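Local coordinates for protein 6-carboxyhexanoate--coa ligase (Bacillus subtilis, PDB 5FLG) that belongs to the 6-carboxyhexanoate--CoA ligase family and binds magnesium, phosphoaminophosphonic acid-adenylate ester and pimelic acid in neighbouring pockets, at residues His54-Pro59 against Asp196-Ile201; His27-Glu32 against Leu48-Ser53; Cys88-Gln93 against Met218-Thr223. All coordinates share one frame; numbering follows the deposited sequence.

Contact 1. Residues His54-Pro59 against Asp196-Ile201; sequences HSRGKP and DDPDYI. With MG (magnesium ion), chain F; ANP (phosphoaminophosphonic acid-adenylate ester), chain D; PML (pimelic acid), chain C.
This contact builds one side of the nucleotide site and holds one of the magnesium ions, where two type I beta turns meet, His54 to Gly57 and Asp197 to Tyr200. His54 and Asp197 touch beside the metal. CE1 of His54 points edge-on at OD1 of Asp197, 3.1 Å away, and the ring and carboxylate planes are 82° apart. His54 NE2 gives an almost straight hydrogen bond of 2.8 Å to O2G of phosphoaminophosphonic acid-adenylate ester. The other ring nitrogen, ND1, accepts from the backbone N of Arg56, and these two bonds fix the rotation of the ring. Asp196 OD1 and Asp197 OD1 each bind this magnesium at 2.2 Å, together with O2G and O1A of the nucleotide and one water. OD2 of Asp197 forms a salt bridge with Arg171.

Arg56 lies across Asp196. A bend at chi3 (56°) lays its guanidinium over the carboxylate, with the planes 22° apart. Asp196 OD2 sits over the centre of the guanidinium face, so this long salt bridge, Arg56 NE to Asp196 OD2 3.6 Å, works by charge alone. Arg56 NH1 instead donates to the backbone O of Asp196 at 2.9 Å, from above the carbonyl plane. Further out, Ser55 OG gives a hydrogen bond of 2.9 Å to Asp199 OD1, coming in well out of the carboxylate plane, and rests 3.3 Å from CD of Pro198.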
loop_
_atom_site.group_PDB
_atom_site.type_symbol
_atom_site.label_atom_id
_atom_site.label_comp_id
_atom_site.label_asym_id
_atom_site.label_seq_id
_atom_site.Cartn_x
_atom_site.Cartn_y
_atom_site.Cartn_z
ATOM N N HIS A 54 -8.293 -9.298 -12.788
ATOM C CA HIS A 54 -7.494 -10.502 -12.914
ATOM C C HIS A 54 -8.386 -11.718 -13.167
ATOM O O HIS A 54 -9.412 -11.882 -12.526
ATOM C CB HIS A 54 -6.628 -10.716 -11.679
ATOM C CG HIS A 54 -5.402 -11.524 -11.946
ATOM N ND1 HIS A 54 -5.465 -12.854 -12.298
ATOM C CD2 HIS A 54 -4.119 -11.149 -12.142
ATOM C CE1 HIS A 54 -4.248 -13.294 -12.556
ATOM N NE2 HIS A 54 -3.418 -12.269 -12.504
ATOM N N SER A 55 -7.918 -12.621 -14.024
ATOM C CA SER A 55 -8.620 -13.864 -14.316
ATOM C C SER A 55 -8.686 -14.826 -13.119
ATOM O O SER A 55 -9.434 -15.788 -13.151
ATOM C CB SER A 55 -7.923 -14.575 -15.478
ATOM O OG SER A 55 -6.611 -15.033 -15.105
ATOM N N ARG A 56 -7.847 -14.633 -12.102
ATOM C CA ARG A 56 -7.934 -15.467 -10.921
ATOM C C ARG A 56 -9.059 -14.972 -9.982
ATOM O O ARG A 56 -9.312 -15.566 -8.947
ATOM C CB ARG A 56 -6.582 -15.525 -10.193
ATOM C CG ARG A 56 -5.531 -16.334 -10.948
ATOM C CD ARG A 56 -4.122 -16.207 -10.387
ATOM N NE ARG A 56 -4.019 -16.569 -8.980
ATOM C CZ ARG A 56 -3.814 -17.800 -8.524
ATOM N NH1 ARG A 56 -3.754 -18.825 -9.362
ATOM N NH2 ARG A 56 -3.793 -18.022 -7.216
ATOM N N GLY A 57 -9.734 -13.887 -10.355
ATOM C CA GLY A 57 -10.894 -13.399 -9.616
ATOM C C GLY A 57 -10.726 -11.977 -9.080
ATOM O O GLY A 57 -9.663 -11.351 -9.208
ATOM N N LYS A 58 -11.745 -11.512 -8.371
ATOM C CA LYS A 58 -11.807 -10.136 -7.870
ATOM C C LYS A 58 -11.251 -10.083 -6.439
ATOM O O LYS A 58 -11.648 -10.865 -5.585
ATOM C CB LYS A 58 -13.264 -9.657 -7.898
ATOM C CG LYS A 58 -13.599 -8.587 -6.879
ATOM C CD LYS A 58 -15.103 -8.398 -6.719
ATOM C CE LYS A 58 -15.445 -7.872 -5.329
ATOM N NZ LYS A 58 -16.849 -7.380 -5.275
ATOM N N PRO A 59 -10.286 -9.193 -6.183
ATOM C CA PRO A 59 -9.692 -9.087 -4.842
ATOM C C PRO A 59 -10.608 -8.396 -3.829
ATOM O O PRO A 59 -11.499 -7.639 -4.222
ATOM C CB PRO A 59 -8.430 -8.265 -5.082
ATOM C CG PRO A 59 -8.728 -7.454 -6.284
ATOM C CD PRO A 59 -9.650 -8.282 -7.143
ATOM N N ASP A 196 0.358 -18.915 -13.063
ATOM C CA ASP A 196 -0.774 -19.397 -12.268
ATOM C C ASP A 196 -2.117 -18.789 -12.778
ATOM O O ASP A 196 -3.155 -19.025 -12.173
ATOM C CB ASP A 196 -0.592 -19.071 -10.784
ATOM C CG ASP A 196 -0.340 -17.564 -10.533
ATOM O OD1 ASP A 196 -0.020 -16.841 -11.508
ATOM O OD2 ASP A 196 -0.464 -17.107 -9.369
ATOM N N ASP A 197 -2.115 -18.163 -13.943
ATOM C CA ASP A 197 -3.396 -17.697 -14.557
ATOM C C ASP A 197 -4.114 -18.847 -15.311
ATOM O O ASP A 197 -3.490 -19.556 -16.095
ATOM C CB ASP A 197 -3.129 -16.583 -15.557
ATOM C CG ASP A 197 -2.453 -15.347 -14.941
ATOM O OD1 ASP A 197 -2.211 -15.262 -13.709
ATOM O OD2 ASP A 197 -2.070 -14.470 -15.745
ATOM N N PRO A 198 -5.459 -18.914 -15.228
ATOM C CA PRO A 198 -6.144 -20.005 -15.918
ATOM C C PRO A 198 -6.142 -19.843 -17.435
ATOM O O PRO A 198 -6.383 -20.795 -18.164
ATOM C CB PRO A 198 -7.572 -19.949 -15.347
ATOM C CG PRO A 198 -7.725 -18.561 -14.837
ATOM C CD PRO A 198 -6.362 -18.181 -14.321
ATOM N N ASP A 199 -5.775 -18.678 -17.918
ATOM C CA ASP A 199 -6.026 -18.358 -19.319
ATOM C C ASP A 199 -4.711 -18.039 -20.013
ATOM O O ASP A 199 -4.712 -17.450 -21.091
ATOM C CB ASP A 199 -6.975 -17.175 -19.433
ATOM C CG ASP A 199 -6.542 -16.001 -18.559
ATOM O OD1 ASP A 199 -5.681 -16.161 -17.635
ATOM O OD2 ASP A 199 -7.030 -14.897 -18.835
ATOM N N TYR A 200 -3.603 -18.552 -19.471
ATOM C CA TYR A 200 -2.304 -18.374 -20.132
ATOM C C TYR A 200 -1.361 -19.536 -19.868
ATOM O O TYR A 200 -1.021 -19.821 -18.704
ATOM C CB TYR A 200 -1.680 -17.079 -19.658
ATOM C CG TYR A 200 -0.591 -16.588 -20.558
ATOM C CD1 TYR A 200 -0.889 -15.920 -21.743
ATOM C CD2 TYR A 200 0.751 -16.875 -20.274
ATOM C CE1 TYR A 200 0.115 -15.457 -22.577
ATOM C CE2 TYR A 200 1.758 -16.492 -21.144
ATOM C CZ TYR A 200 1.446 -15.787 -22.287
ATOM O OH TYR A 200 2.457 -15.322 -23.086
ATOM N N ILE A 201 -1.051 -20.285 -20.927
ATOM C CA ILE A 201 -0.379 -21.577 -20.783
ATOM C C ILE A 201 1.079 -21.587 -21.237
ATOM O O ILE A 201 1.777 -22.599 -21.108
ATOM C CB ILE A 201 -1.142 -22.674 -21.520
ATOM C CG1 ILE A 201 -1.125 -22.419 -23.027
ATOM C CG2 ILE A 201 -2.572 -22.736 -21.023
ATOM C CD1 ILE A 201 -1.553 -23.625 -23.835
HETATM MG MG MG F . -0.544 -14.805 -12.292
HETATM P PG ANP D . -0.048 -11.390 -12.168
HETATM O O1G ANP D . -1.035 -10.299 -11.856
HETATM O O2G ANP D . -0.690 -12.568 -12.848
HETATM O O3G ANP D . 1.195 -10.962 -12.878
HETATM P PB ANP D . 1.951 -12.667 -10.379
HETATM O O1B ANP D . 2.987 -11.769 -10.956
HETATM O O2B ANP D . 1.904 -13.062 -8.950
HETATM N N3B ANP D . 0.407 -11.925 -10.609
HETATM P PA ANP D . 2.537 -14.290 -12.681
HETATM O O1A ANP D . 1.696 -15.146 -13.511
HETATM O O2A ANP D . 3.151 -13.015 -13.185
HETATM O O3A ANP D . 1.854 -14.029 -11.248
HETATM O "O5'" ANP D . 3.762 -15.286 -12.198
HETATM C "C5'" ANP D . 3.540 -16.657 -12.027
HETATM C "C4'" ANP D . 4.174 -17.115 -10.711
HETATM O "O4'" ANP D . 5.563 -16.760 -10.721
HETATM C "C3'" ANP D . 3.553 -16.427 -9.506
HETATM O "O3'" ANP D . 2.489 -17.195 -8.957
HETATM C "C2'" ANP D . 4.692 -16.387 -8.529
HETATM O "O2'" ANP D . 4.812 -17.670 -7.913
HETATM C "C1'" ANP D . 5.864 -16.180 -9.446
HETATM N N9 ANP D . 6.152 -14.743 -9.524
HETATM C C8 ANP D . 5.449 -13.768 -10.202
HETATM N N7 ANP D . 6.085 -12.578 -10.096
HETATM C C5 ANP D . 7.183 -12.788 -9.306
HETATM C C6 ANP D . 8.275 -11.979 -8.741
HETATM N N6 ANP D . 8.361 -10.662 -8.951
HETATM N N1 ANP D . 9.219 -12.591 -7.993
HETATM C C2 ANP D . 9.152 -13.900 -7.729
HETATM N N3 ANP D . 8.238 -14.735 -8.250
HETATM C C4 ANP D . 7.196 -14.206 -8.934
HETATM C C1 PML C . 5.954 -15.406 -21.934
HETATM O O11 PML C . 7.123 -15.316 -22.431
HETATM O O12 PML C . 4.919 -15.307 -22.682
HETATM C C2 PML C . 5.851 -16.034 -20.531
HETATM C C3 PML C . 5.112 -15.246 -19.461
HETATM C C4 PML C . 4.402 -16.131 -18.421
HETATM C C5 PML C . 4.704 -15.785 -16.975
HETATM C C6 PML C . 3.472 -15.649 -16.084
HETATM C C7 PML C . 2.521 -14.556 -16.575
HETATM O O71 PML C . 2.946 -13.380 -16.673
HETATM O O72 PML C . 1.309 -14.834 -16.754
HETATM O O HOH W 1 -1.261 -14.190 -9.969
#

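Contact 2. Residues His27-Glu32 against Leu48-Ser53; sequences HISGGE and LEKGLS. With ANP (phosphoaminophosphonic acid-adenylate ester), chain D.
The His27 ring carries the backbone N of Ser29 over one face, nearer the ring's border than its centre, and meets O2B of phosphoaminophosphonic acid-adenylate ester at its edge. That edge contact is a hydrogen bond from His27 NE2 to O2B of the nucleotide, 2.7 Å long and in the ring plane. Across the contact, Ser29 OG rests 3.7 Å from CG of Lys50, and Ser29 CB packs on CA of Gly51. The same hydroxyl bonds to O1G of the nucleotide, though the modelled length is doubtfully short. Lys50 runs out extended from the helix and bends at its last torsion (chi4 81°). Lys50 CE then passes 3.2 Å from Gly30 O, while Lys50 NZ donates to O3G of the nucleotide at 3.0 Å. Glu174 gives NZ a salt bridge as well. One water joins Gly30 O to NZ, the latter weakly. Strand and helix thus grip the terminal phosphate together.

Strand 27-32 and helix 48-52 run nearly antiparallel, at 160°, with axes 7.9 Å apart. Ile28 and Ser29 form a classic beta bulge opposite Ala15 of strand 8-17, and the helix packs over this three-stranded sheet through Leu48 and Leu52 on Met62 of strand 61-68.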
loop_
_atom_site.group_PDB
_atom_site.type_symbol
_atom_site.label_atom_id
_atom_site.label_comp_id
_atom_site.label_asym_id
_atom_site.label_seq_id
_atom_site.Cartn_x
_atom_site.Cartn_y
_atom_site.Cartn_z
ATOM N N HIS A 27 -3.968 -15.586 -3.211
ATOM C CA HIS A 27 -3.177 -14.643 -4.006
ATOM C C HIS A 27 -3.858 -14.409 -5.346
ATOM O O HIS A 27 -4.137 -15.350 -6.071
ATOM C CB HIS A 27 -1.763 -15.229 -4.248
ATOM C CG HIS A 27 -0.917 -14.414 -5.186
ATOM N ND1 HIS A 27 -0.471 -13.153 -4.875
ATOM C CD2 HIS A 27 -0.458 -14.672 -6.435
ATOM C CE1 HIS A 27 0.202 -12.654 -5.897
ATOM N NE2 HIS A 27 0.241 -13.563 -6.851
ATOM N N ILE A 28 -4.170 -13.172 -5.670
ATOM C CA ILE A 28 -4.787 -12.909 -6.975
ATOM C C ILE A 28 -3.745 -12.363 -7.949
ATOM O O ILE A 28 -3.501 -12.933 -9.037
ATOM C CB ILE A 28 -5.921 -11.864 -6.882
ATOM C CG1 ILE A 28 -7.096 -12.379 -6.049
ATOM C CG2 ILE A 28 -6.390 -11.494 -8.280
ATOM C CD1 ILE A 28 -7.847 -13.499 -6.722
ATOM N N SER A 29 -3.110 -11.278 -7.535
ATOM C CA SER A 29 -2.165 -10.579 -8.390
ATOM C C SER A 29 -1.026 -9.935 -7.595
ATOM O O SER A 29 -1.184 -9.570 -6.436
ATOM C CB SER A 29 -2.883 -9.503 -9.192
ATOM O OG SER A 29 -2.007 -8.917 -10.130
ATOM N N GLY A 30 0.123 -9.788 -8.248
ATOM C CA GLY A 30 1.236 -9.026 -7.704
ATOM C C GLY A 30 1.918 -8.271 -8.829
ATOM O O GLY A 30 1.944 -8.724 -9.950
ATOM N N GLY A 31 2.463 -7.106 -8.546
ATOM C CA GLY A 31 3.251 -6.421 -9.548
ATOM C C GLY A 31 4.374 -5.615 -8.952
ATOM O O GLY A 31 4.304 -5.166 -7.800
ATOM N N GLU A 32 5.371 -5.318 -9.776
ATOM C CA GLU A 32 6.425 -4.434 -9.333
ATOM C C GLU A 32 6.970 -3.604 -10.451
ATOM O O GLU A 32 7.055 -4.057 -11.555
ATOM C CB GLU A 32 7.552 -5.264 -8.662
ATOM C CG GLU A 32 7.785 -6.593 -9.327
ATOM C CD GLU A 32 6.840 -7.673 -8.847
ATOM O OE1 GLU A 32 6.644 -7.800 -7.618
ATOM O OE2 GLU A 32 6.393 -8.483 -9.697
ATOM N N LEU A 48 -3.280 -0.907 -10.119
ATOM C CA LEU A 48 -4.648 -1.054 -9.618
ATOM C C LEU A 48 -5.438 -1.912 -10.585
ATOM O O LEU A 48 -6.030 -2.917 -10.192
ATOM C CB LEU A 48 -5.313 0.304 -9.432
ATOM C CG LEU A 48 -6.761 0.295 -8.938
ATOM C CD1 LEU A 48 -6.875 -0.396 -7.597
ATOM C CD2 LEU A 48 -7.281 1.721 -8.848
ATOM N N GLU A 49 -5.402 -1.551 -11.860
ATOM C CA GLU A 49 -6.242 -2.189 -12.871
ATOM C C GLU A 49 -5.838 -3.649 -13.088
ATOM O O GLU A 49 -6.663 -4.538 -13.313
ATOM C CB GLU A 49 -6.137 -1.401 -14.185
ATOM C CG GLU A 49 -6.692 -2.112 -15.406
ATOM C CD GLU A 49 -8.187 -2.424 -15.303
ATOM O OE1 GLU A 49 -8.745 -2.407 -14.182
ATOM O OE2 GLU A 49 -8.796 -2.761 -16.347
ATOM N N LYS A 50 -4.545 -3.906 -13.007
ATOM C CA LYS A 50 -4.041 -5.253 -13.134
ATOM C C LYS A 50 -4.591 -6.130 -12.033
ATOM O O LYS A 50 -5.048 -7.245 -12.271
ATOM C CB LYS A 50 -2.520 -5.170 -13.076
ATOM C CG LYS A 50 -1.793 -6.447 -12.836
ATOM C CD LYS A 50 -0.308 -6.086 -12.837
ATOM C CE LYS A 50 0.566 -7.266 -12.464
ATOM N NZ LYS A 50 0.718 -8.087 -13.684
ATOM N N GLY A 51 -4.662 -5.596 -10.839
ATOM C CA GLY A 51 -5.227 -6.339 -9.730
ATOM C C GLY A 51 -6.753 -6.505 -9.801
ATOM O O GLY A 51 -7.276 -7.554 -9.410
ATOM N N LEU A 52 -7.457 -5.500 -10.333
ATOM C CA LEU A 52 -8.938 -5.527 -10.365
ATOM C C LEU A 52 -9.532 -6.347 -11.516
ATOM O O LEU A 52 -10.668 -6.752 -11.449
ATOM C CB LEU A 52 -9.517 -4.123 -10.449
ATOM C CG LEU A 52 -9.263 -3.211 -9.255
ATOM C CD1 LEU A 52 -9.946 -1.886 -9.477
ATOM C CD2 LEU A 52 -9.705 -3.842 -7.949
ATOM N N SER A 53 -8.774 -6.609 -12.566
ATOM C CA SER A 53 -9.343 -7.289 -13.707
ATOM C C SER A 53 -8.682 -8.654 -13.877
ATOM O O SER A 53 -8.447 -9.092 -14.985
ATOM C CB SER A 53 -9.104 -6.442 -14.959
ATOM O OG SER A 53 -7.707 -6.313 -15.170
HETATM P PG ANP D . -0.048 -11.390 -12.168
HETATM O O1G ANP D . -1.035 -10.299 -11.856
HETATM O O2G ANP D . -0.690 -12.568 -12.848
HETATM O O3G ANP D . 1.195 -10.962 -12.878
HETATM P PB ANP D . 1.951 -12.667 -10.379
HETATM O O1B ANP D . 2.987 -11.769 -10.956
HETATM O O2B ANP D . 1.904 -13.062 -8.950
HETATM N N3B ANP D . 0.407 -11.925 -10.609
HETATM P PA ANP D . 2.537 -14.290 -12.681
HETATM O O1A ANP D . 1.696 -15.146 -13.511
HETATM O O2A ANP D . 3.151 -13.015 -13.185
HETATM O O3A ANP D . 1.854 -14.029 -11.248
HETATM O "O5'" ANP D . 3.762 -15.286 -12.198
HETATM C "C5'" ANP D . 3.540 -16.657 -12.027
HETATM C "C4'" ANP D . 4.174 -17.115 -10.711
HETATM O "O4'" ANP D . 5.563 -16.760 -10.721
HETATM C "C3'" ANP D . 3.553 -16.427 -9.506
HETATM O "O3'" ANP D . 2.489 -17.195 -8.957
HETATM C "C2'" ANP D . 4.692 -16.387 -8.529
HETATM O "O2'" ANP D . 4.812 -17.670 -7.913
HETATM C "C1'" ANP D . 5.864 -16.180 -9.446
HETATM N N9 ANP D . 6.152 -14.743 -9.524
HETATM C C8 ANP D . 5.449 -13.768 -10.202
HETATM N N7 ANP D . 6.085 -12.578 -10.096
HETATM C C5 ANP D . 7.183 -12.788 -9.306
HETATM C C6 ANP D . 8.275 -11.979 -8.741
HETATM N N6 ANP D . 8.361 -10.662 -8.951
HETATM N N1 ANP D . 9.219 -12.591 -7.993
HETATM C C2 ANP D . 9.152 -13.900 -7.729
HETATM N N3 ANP D . 8.238 -14.735 -8.250
HETATM C C4 ANP D . 7.196 -14.206 -8.934
HETATM O O HOH W 2 3.260 -9.047 -12.100
#

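Contact 3. Residues Cys88-Gln93 against Met218-Thr223; sequences CPEEGQ and MKEYGT
This is a packing contact between the start of helix 89-102 and the loop that links strands 211-215 and 227-232. Pro89 and Met218 come closest in backbone, with CA atoms 4.3 Å apart. The Pro89 ring leans on the loop backbone: Pro89 CG lies 3.5 Å from Lys219 O, and its CB touches the peptide between Met218 and Lys219. The Glu220 side chain crosses that of Pro89 at about a right angle, with Glu220 OE2 3.6 Å from Pro89 CG. The like-charged ends of Glu90 and Glu220 also come close here.

One hydrogen bond ties the two segments. Gln93 NE2 donates to Met218 O at 2.9 Å, in the carbonyl plane and on a lone pair. The oxygen also lies in the amide plane of Gln93. A bend at chi2 (-56°) turns the Gln93 amide back toward the loop, and its OE1 bonds to Tyr114, so both ends of the amide are held. The folded side chain of Met218 crosses that of Gln93. Met218 CE lies 3.6 Å from Gln93 NE2, and Met218 SD is 3.7 Å from Gly92 O. Trp194 and Leu192 of strand 188-194 also pack on Met218.

Lys219 points away from the helix. Lys219 NZ donates to Thr223 O at 2.8 Å, and also to Asp197 O and Ser195 O, which pins its loop to the one bearing the magnesium-binding Asp196 and Asp197. At the helix start, Cys88 is the N-cap, its SG accepting from Glu91 N. The loop turns from Glu220 to Thr223 as a type II beta turn, with the glycine, Gly222, at its third position typical of that turn.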
loop_
_atom_site.group_PDB
_atom_site.type_symbol
_atom_site.label_atom_id
_atom_site.label_comp_id
_atom_site.label_asym_id
_atom_site.label_seq_id
_atom_site.Cartn_x
_atom_site.Cartn_y
_atom_site.Cartn_z
ATOM N N CYS A 88 1.478 -29.605 -26.916
ATOM C CA CYS A 88 0.765 -29.917 -25.671
ATOM C C CYS A 88 1.695 -29.714 -24.473
ATOM O O CYS A 88 2.916 -29.695 -24.632
ATOM C CB CYS A 88 0.270 -31.370 -25.689
ATOM S SG CYS A 88 1.577 -32.587 -25.409
ATOM N N PRO A 89 1.129 -29.674 -23.265
ATOM C CA PRO A 89 1.896 -29.392 -22.061
ATOM C C PRO A 89 2.946 -30.438 -21.754
ATOM O O PRO A 89 3.998 -30.100 -21.242
ATOM C CB PRO A 89 0.840 -29.363 -20.962
ATOM C CG PRO A 89 -0.441 -29.087 -21.677
ATOM C CD PRO A 89 -0.312 -29.755 -22.997
ATOM N N GLU A 90 2.660 -31.702 -22.028
ATOM C CA GLU A 90 3.619 -32.766 -21.720
ATOM C C GLU A 90 4.843 -32.636 -22.611
ATOM O O GLU A 90 5.969 -32.903 -22.181
ATOM C CB GLU A 90 2.987 -34.152 -21.909
ATOM C CG GLU A 90 1.774 -34.410 -21.016
ATOM C CD GLU A 90 0.463 -33.767 -21.522
ATOM O OE1 GLU A 90 0.377 -33.273 -22.677
ATOM O OE2 GLU A 90 -0.509 -33.737 -20.737
ATOM N N GLU A 91 4.624 -32.244 -23.861
ATOM C CA GLU A 91 5.740 -31.985 -24.764
ATOM C C GLU A 91 6.551 -30.808 -24.243
ATOM O O GLU A 91 7.769 -30.878 -24.182
ATOM C CB GLU A 91 5.244 -31.696 -26.189
ATOM C CG GLU A 91 6.372 -31.490 -27.189
ATOM C CD GLU A 91 5.901 -30.951 -28.528
ATOM O OE1 GLU A 91 4.663 -30.802 -28.748
ATOM O OE2 GLU A 91 6.789 -30.681 -29.368
ATOM N N GLY A 92 5.863 -29.761 -23.798
ATOM C CA GLY A 92 6.541 -28.580 -23.244
ATOM C C GLY A 92 7.383 -28.898 -22.027
ATOM O O GLY A 92 8.486 -28.379 -21.878
ATOM N N GLN A 93 6.830 -29.691 -21.121
ATOM C CA GLN A 93 7.469 -29.955 -19.845
ATOM C C GLN A 93 8.753 -30.764 -20.066
ATOM O O GLN A 93 9.764 -30.571 -19.384
ATOM C CB GLN A 93 6.515 -30.700 -18.900
ATOM C CG GLN A 93 5.476 -29.837 -18.198
ATOM C CD GLN A 93 6.080 -28.690 -17.389
ATOM O OE1 GLN A 93 7.249 -28.721 -16.983
ATOM N NE2 GLN A 93 5.302 -27.646 -17.198
ATOM N N MET A 218 2.648 -25.215 -21.369
ATOM C CA MET A 218 3.335 -25.784 -20.185
ATOM C C MET A 218 2.331 -26.367 -19.188
ATOM O O MET A 218 2.706 -26.956 -18.164
ATOM C CB MET A 218 4.180 -24.709 -19.497
ATOM C CG MET A 218 5.436 -24.324 -20.255
ATOM S SD MET A 218 6.702 -25.609 -20.134
ATOM C CE MET A 218 7.498 -25.187 -18.595
ATOM N N LYS A 219 1.050 -26.123 -19.455
ATOM C CA LYS A 219 -0.035 -26.674 -18.636
ATOM C C LYS A 219 -1.338 -26.538 -19.432
ATOM O O LYS A 219 -1.329 -25.945 -20.500
ATOM C CB LYS A 219 -0.177 -25.868 -17.364
ATOM C CG LYS A 219 -0.549 -24.416 -17.620
ATOM C CD LYS A 219 -1.147 -23.789 -16.370
ATOM C CE LYS A 219 -1.548 -22.351 -16.605
ATOM N NZ LYS A 219 -2.150 -21.792 -15.364
ATOM N N GLU A 220 -2.458 -26.952 -18.846
ATOM C CA GLU A 220 -3.748 -26.910 -19.540
ATOM C C GLU A 220 -4.469 -25.609 -19.228
ATOM O O GLU A 220 -4.391 -25.098 -18.117
ATOM C CB GLU A 220 -4.641 -28.087 -19.129
ATOM C CG GLU A 220 -4.089 -29.461 -19.476
ATOM C CD GLU A 220 -4.104 -29.789 -20.965
ATOM O OE1 GLU A 220 -4.570 -28.975 -21.784
ATOM O OE2 GLU A 220 -3.602 -30.871 -21.333
ATOM N N TYR A 221 -5.195 -25.088 -20.206
ATOM C CA TYR A 221 -6.158 -24.023 -19.948
ATOM C C TYR A 221 -7.043 -24.324 -18.754
ATOM O O TYR A 221 -7.414 -25.468 -18.534
ATOM C CB TYR A 221 -7.002 -23.766 -21.188
ATOM C CG TYR A 221 -6.291 -22.873 -22.162
ATOM C CD1 TYR A 221 -6.067 -21.540 -21.861
ATOM C CD2 TYR A 221 -5.735 -23.391 -23.321
ATOM C CE1 TYR A 221 -5.339 -20.736 -22.706
ATOM C CE2 TYR A 221 -5.062 -22.572 -24.205
ATOM C CZ TYR A 221 -4.858 -21.256 -23.874
ATOM O OH TYR A 221 -4.135 -20.452 -24.705
ATOM N N GLY A 222 -7.301 -23.315 -17.932
ATOM C CA GLY A 222 -8.247 -23.452 -16.830
ATOM C C GLY A 222 -7.639 -23.890 -15.520
ATOM O O GLY A 222 -8.325 -23.933 -14.514
ATOM N N THR A 223 -6.363 -24.252 -15.502
ATOM C CA THR A 223 -5.752 -24.642 -14.223
ATOM C C THR A 223 -5.042 -23.434 -13.618
ATOM O O THR A 223 -4.614 -22.521 -14.326
ATOM C CB THR A 223 -4.740 -25.782 -14.407
ATOM O OG1 THR A 223 -3.727 -25.353 -15.325
ATOM C CG2 THR A 223 -5.416 -27.018 -14.988
#

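In the fold
From the N terminus, contact 2 comes first. It closes the short connection from strand 26-36 to helix 40-52, beside the three-stranded antiparallel sheet. Contact 1 opens directly after that helix and is long in range: it brings the loop before strand 61-68 to the loop after strand 188-194 of the mixed sheet, joining the two parts across the nucleotide. Contact 3 joins helix 89-102 to a later loop of the mixed sheet. Contacts 1 and 3 cross along the chain, while contact 2 is in series with both. Contacts 1 and 2 touch and share the nucleotide; contacts 1 and 3 touch through neighbouring loops, and contacts 2 and 3 do not meet.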